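Local coordinates for protein aminofutalosine deaminase (Helicobacter pylori, PDB 7LKK) that deaminates aminofutalosine in the menaquinone pathway as a metal-dependent hydrolase, here holding iron and the inhibitor methylthio-coformycin, at residues I122-G134 with K410-I423. Numbering follows the deposited sequence.
Sequences IMAQLKSGVGSVG and KEVERLFLGGKRVI
The carbonyl oxygen of Lys127, in the last turn of helix 115-127, takes a hydrogen bond from Val412 N at 2.9 Å, fairly straight at 157° at the hydrogen, and Glu411 CA adds a CA-H...O contact to the same oxygen. Glu411 reaches out with CG anti to its backbone N (chi1 -180°) and crosses the bent Lys127 chain obliquely, OE1 lying 3.7 Å from Lys127 CE. The charged ends stay apart, Lys127 NZ being 5.0 Å from Glu411 OE1, so their attraction is probably weak. Deeper in, Leu126 CD2 packs 3.7 Å from Leu415 CD2, the two side chains crossing at about a right angle, and also meets Leu417 CD1. The C-terminal residue adds to this apolar patch: Ile423 CD1 sits 4.0 Å from Leu126 CB and 3.5 Å from Leu126 O. Leu417 CD2 lies 3.7 Å from the CA of Gly131, which has no side chain to hold it off. Gly129, at positive phi, ends the helix in a Schellman motif and leads into strand 130-137, which pairs with strand 69-80, bearer of the iron ligand His79. The hairpin of strands 414-417 and 420-421, turning through a type I' turn, packs against a helix-to-strand junction of the amidohydrolase TIM barrel.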
# COMPACT_ATOMS: atom_id res chain seq x y z
N ILE A 122 -3.06 -1.73 -20.53
CA ILE A 122 -3.33 -3.12 -20.88
C ILE A 122 -2.15 -3.97 -20.48
O ILE A 122 -2.30 -5.11 -20.00
CB ILE A 122 -3.59 -3.24 -22.40
CG1 ILE A 122 -4.99 -2.77 -22.74
CG2 ILE A 122 -3.34 -4.68 -22.88
CD1 ILE A 122 -5.19 -2.54 -24.20
N MET A 123 -0.95 -3.44 -20.71
CA MET A 123 0.15 -4.35 -20.52
C MET A 123 0.41 -4.55 -19.03
O MET A 123 0.89 -5.61 -18.62
CB MET A 123 1.41 -3.88 -21.25
CG MET A 123 1.75 -4.75 -22.50
SD MET A 123 3.49 -4.39 -22.97
CE MET A 123 3.66 -2.70 -23.49
N ALA A 124 0.15 -3.50 -18.24
CA ALA A 124 0.20 -3.57 -16.78
C ALA A 124 -0.76 -4.63 -16.22
O ALA A 124 -0.45 -5.30 -15.22
CB ALA A 124 -0.16 -2.21 -16.16
N GLN A 125 -1.94 -4.77 -16.83
CA GLN A 125 -2.87 -5.84 -16.45
C GLN A 125 -2.23 -7.21 -16.69
O GLN A 125 -2.13 -8.04 -15.78
CB GLN A 125 -4.17 -5.72 -17.24
CG GLN A 125 -4.90 -4.40 -17.04
CD GLN A 125 -5.42 -4.25 -15.63
OE1 GLN A 125 -6.48 -4.78 -15.28
NE2 GLN A 125 -4.69 -3.51 -14.81
N LEU A 126 -1.79 -7.45 -17.93
CA LEU A 126 -1.28 -8.77 -18.30
C LEU A 126 -0.07 -9.16 -17.45
O LEU A 126 0.02 -10.29 -16.97
CB LEU A 126 -0.92 -8.78 -19.78
CG LEU A 126 -2.10 -8.69 -20.75
CD1 LEU A 126 -1.62 -8.23 -22.12
CD2 LEU A 126 -2.81 -10.03 -20.85
N LYS A 127 0.87 -8.24 -17.26
CA LYS A 127 2.05 -8.56 -16.46
C LYS A 127 1.70 -8.74 -14.98
O LYS A 127 2.45 -9.40 -14.26
CB LYS A 127 3.12 -7.49 -16.61
CG LYS A 127 3.93 -7.59 -17.89
CD LYS A 127 4.74 -6.33 -18.17
CE LYS A 127 4.83 -5.42 -16.95
NZ LYS A 127 3.81 -4.34 -16.97
N SER A 128 0.58 -8.17 -14.53
CA SER A 128 0.10 -8.37 -13.17
C SER A 128 -0.65 -9.69 -13.00
O SER A 128 -1.11 -9.97 -11.89
CB SER A 128 -0.81 -7.21 -12.77
OG SER A 128 -1.26 -7.34 -11.43
N GLY A 129 -0.78 -10.48 -14.05
CA GLY A 129 -1.52 -11.73 -13.99
C GLY A 129 -2.99 -11.62 -14.31
O GLY A 129 -3.72 -12.61 -14.13
N VAL A 130 -3.46 -10.47 -14.78
CA VAL A 130 -4.87 -10.26 -15.08
C VAL A 130 -5.18 -10.81 -16.46
O VAL A 130 -4.51 -10.46 -17.44
CB VAL A 130 -5.24 -8.77 -14.98
CG1 VAL A 130 -6.69 -8.55 -15.37
CG2 VAL A 130 -4.97 -8.24 -13.58
N GLY A 131 -6.18 -11.69 -16.54
CA GLY A 131 -6.58 -12.27 -17.81
C GLY A 131 -7.91 -11.74 -18.32
O GLY A 131 -8.20 -11.83 -19.52
N SER A 132 -8.72 -11.18 -17.43
CA SER A 132 -10.06 -10.70 -17.78
C SER A 132 -10.30 -9.35 -17.11
O SER A 132 -9.88 -9.14 -15.97
CB SER A 132 -11.15 -11.70 -17.34
OG SER A 132 -10.85 -13.01 -17.80
N VAL A 133 -10.97 -8.45 -17.82
CA VAL A 133 -11.20 -7.10 -17.34
C VAL A 133 -12.67 -6.72 -17.54
O VAL A 133 -13.27 -7.05 -18.57
CB VAL A 133 -10.29 -6.07 -18.04
CG1 VAL A 133 -8.84 -6.25 -17.59
CG2 VAL A 133 -10.39 -6.18 -19.56
N GLY A 134 -13.24 -6.06 -16.54
CA GLY A 134 -14.50 -5.36 -16.70
C GLY A 134 -14.21 -3.89 -16.97
O GLY A 134 -13.88 -3.14 -16.04
N LYS A 410 4.88 -9.77 -8.03
CA LYS A 410 4.95 -8.51 -8.75
C LYS A 410 4.68 -8.68 -10.24
O LYS A 410 3.80 -8.01 -10.79
CB LYS A 410 6.31 -7.84 -8.51
CG LYS A 410 6.30 -6.90 -7.32
CD LYS A 410 7.50 -7.10 -6.41
CE LYS A 410 8.77 -6.55 -7.02
NZ LYS A 410 9.94 -6.71 -6.11
N GLU A 411 5.42 -9.56 -10.92
CA GLU A 411 5.25 -9.79 -12.35
C GLU A 411 5.09 -11.28 -12.60
O GLU A 411 5.77 -12.10 -11.99
CB GLU A 411 6.43 -9.24 -13.15
CG GLU A 411 6.30 -9.45 -14.66
CD GLU A 411 7.15 -8.48 -15.46
OE1 GLU A 411 7.30 -7.32 -15.03
OE2 GLU A 411 7.68 -8.89 -16.52
N VAL A 412 4.18 -11.62 -13.53
CA VAL A 412 3.92 -13.02 -13.82
C VAL A 412 5.06 -13.60 -14.64
O VAL A 412 5.70 -12.92 -15.45
CB VAL A 412 2.56 -13.17 -14.54
CG1 VAL A 412 2.69 -12.83 -16.03
CG2 VAL A 412 2.00 -14.56 -14.34
N GLU A 413 5.35 -14.89 -14.40
CA GLU A 413 6.38 -15.60 -15.13
C GLU A 413 5.82 -16.32 -16.35
O GLU A 413 6.48 -16.36 -17.40
CB GLU A 413 7.08 -16.60 -14.21
CG GLU A 413 8.41 -17.11 -14.73
CD GLU A 413 8.96 -18.26 -13.90
OE1 GLU A 413 8.38 -18.55 -12.84
OE2 GLU A 413 9.97 -18.87 -14.32
N ARG A 414 4.63 -16.88 -16.23
CA ARG A 414 3.91 -17.45 -17.36
C ARG A 414 2.45 -17.03 -17.27
O ARG A 414 1.84 -17.08 -16.20
CB ARG A 414 4.00 -18.98 -17.38
CG ARG A 414 5.39 -19.52 -17.64
CD ARG A 414 5.84 -19.24 -19.07
NE ARG A 414 7.05 -19.97 -19.41
CZ ARG A 414 8.27 -19.65 -18.99
NH1 ARG A 414 8.45 -18.60 -18.20
NH2 ARG A 414 9.31 -20.37 -19.36
N LEU A 415 1.90 -16.61 -18.40
CA LEU A 415 0.48 -16.31 -18.51
C LEU A 415 -0.08 -17.08 -19.69
O LEU A 415 0.39 -16.92 -20.82
CB LEU A 415 0.24 -14.80 -18.68
CG LEU A 415 -1.23 -14.37 -18.75
CD1 LEU A 415 -1.98 -14.79 -17.50
CD2 LEU A 415 -1.34 -12.87 -18.96
N PHE A 416 -1.07 -17.93 -19.42
CA PHE A 416 -1.80 -18.66 -20.45
C PHE A 416 -3.24 -18.16 -20.45
O PHE A 416 -3.88 -18.11 -19.39
CB PHE A 416 -1.77 -20.17 -20.20
CG PHE A 416 -0.38 -20.76 -20.23
CD1 PHE A 416 0.39 -20.80 -19.08
CD2 PHE A 416 0.14 -21.28 -21.40
CE1 PHE A 416 1.65 -21.35 -19.10
CE2 PHE A 416 1.41 -21.83 -21.43
CZ PHE A 416 2.17 -21.87 -20.27
N LEU A 417 -3.74 -17.81 -21.63
CA LEU A 417 -5.12 -17.35 -21.79
C LEU A 417 -5.77 -18.19 -22.87
O LEU A 417 -5.30 -18.22 -24.01
CB LEU A 417 -5.17 -15.86 -22.15
CG LEU A 417 -4.70 -14.91 -21.04
CD1 LEU A 417 -4.86 -13.46 -21.46
CD2 LEU A 417 -5.45 -15.19 -19.75
N GLY A 418 -6.86 -18.87 -22.51
CA GLY A 418 -7.44 -19.85 -23.41
C GLY A 418 -6.47 -20.93 -23.84
O GLY A 418 -6.57 -21.44 -24.96
N GLY A 419 -5.52 -21.28 -22.98
CA GLY A 419 -4.53 -22.29 -23.29
C GLY A 419 -3.35 -21.83 -24.11
O GLY A 419 -2.40 -22.61 -24.28
N LYS A 420 -3.37 -20.60 -24.62
CA LYS A 420 -2.27 -20.07 -25.41
C LYS A 420 -1.34 -19.25 -24.52
O LYS A 420 -1.80 -18.45 -23.70
CB LYS A 420 -2.79 -19.21 -26.56
CG LYS A 420 -3.84 -19.90 -27.42
CD LYS A 420 -4.25 -19.03 -28.60
CE LYS A 420 -5.31 -19.72 -29.45
NZ LYS A 420 -5.63 -18.94 -30.68
N ARG A 421 -0.04 -19.44 -24.69
CA ARG A 421 0.93 -18.70 -23.90
C ARG A 421 0.96 -17.24 -24.35
O ARG A 421 1.22 -16.95 -25.52
CB ARG A 421 2.32 -19.32 -24.01
CG ARG A 421 3.34 -18.68 -23.09
CD ARG A 421 4.69 -19.36 -23.14
NE ARG A 421 5.70 -18.59 -22.42
CZ ARG A 421 7.00 -18.82 -22.47
NH1 ARG A 421 7.48 -19.80 -23.23
NH2 ARG A 421 7.84 -18.06 -21.78
N VAL A 422 0.70 -16.33 -23.42
CA VAL A 422 0.76 -14.90 -23.68
C VAL A 422 2.05 -14.30 -23.15
O VAL A 422 2.70 -13.51 -23.83
CB VAL A 422 -0.48 -14.20 -23.08
CG1 VAL A 422 -0.33 -12.69 -23.17
CG2 VAL A 422 -1.74 -14.66 -23.79
N ILE A 423 2.45 -14.67 -21.93
CA ILE A 423 3.71 -14.22 -21.36
C ILE A 423 4.53 -15.44 -20.97
O ILE A 423 4.00 -16.41 -20.43
CB ILE A 423 3.47 -13.29 -20.15
CG1 ILE A 423 2.88 -11.96 -20.61
CG2 ILE A 423 4.76 -13.07 -19.37
CD1 ILE A 423 2.37 -11.09 -19.47
OXT ILE A 423 5.75 -15.48 -21.17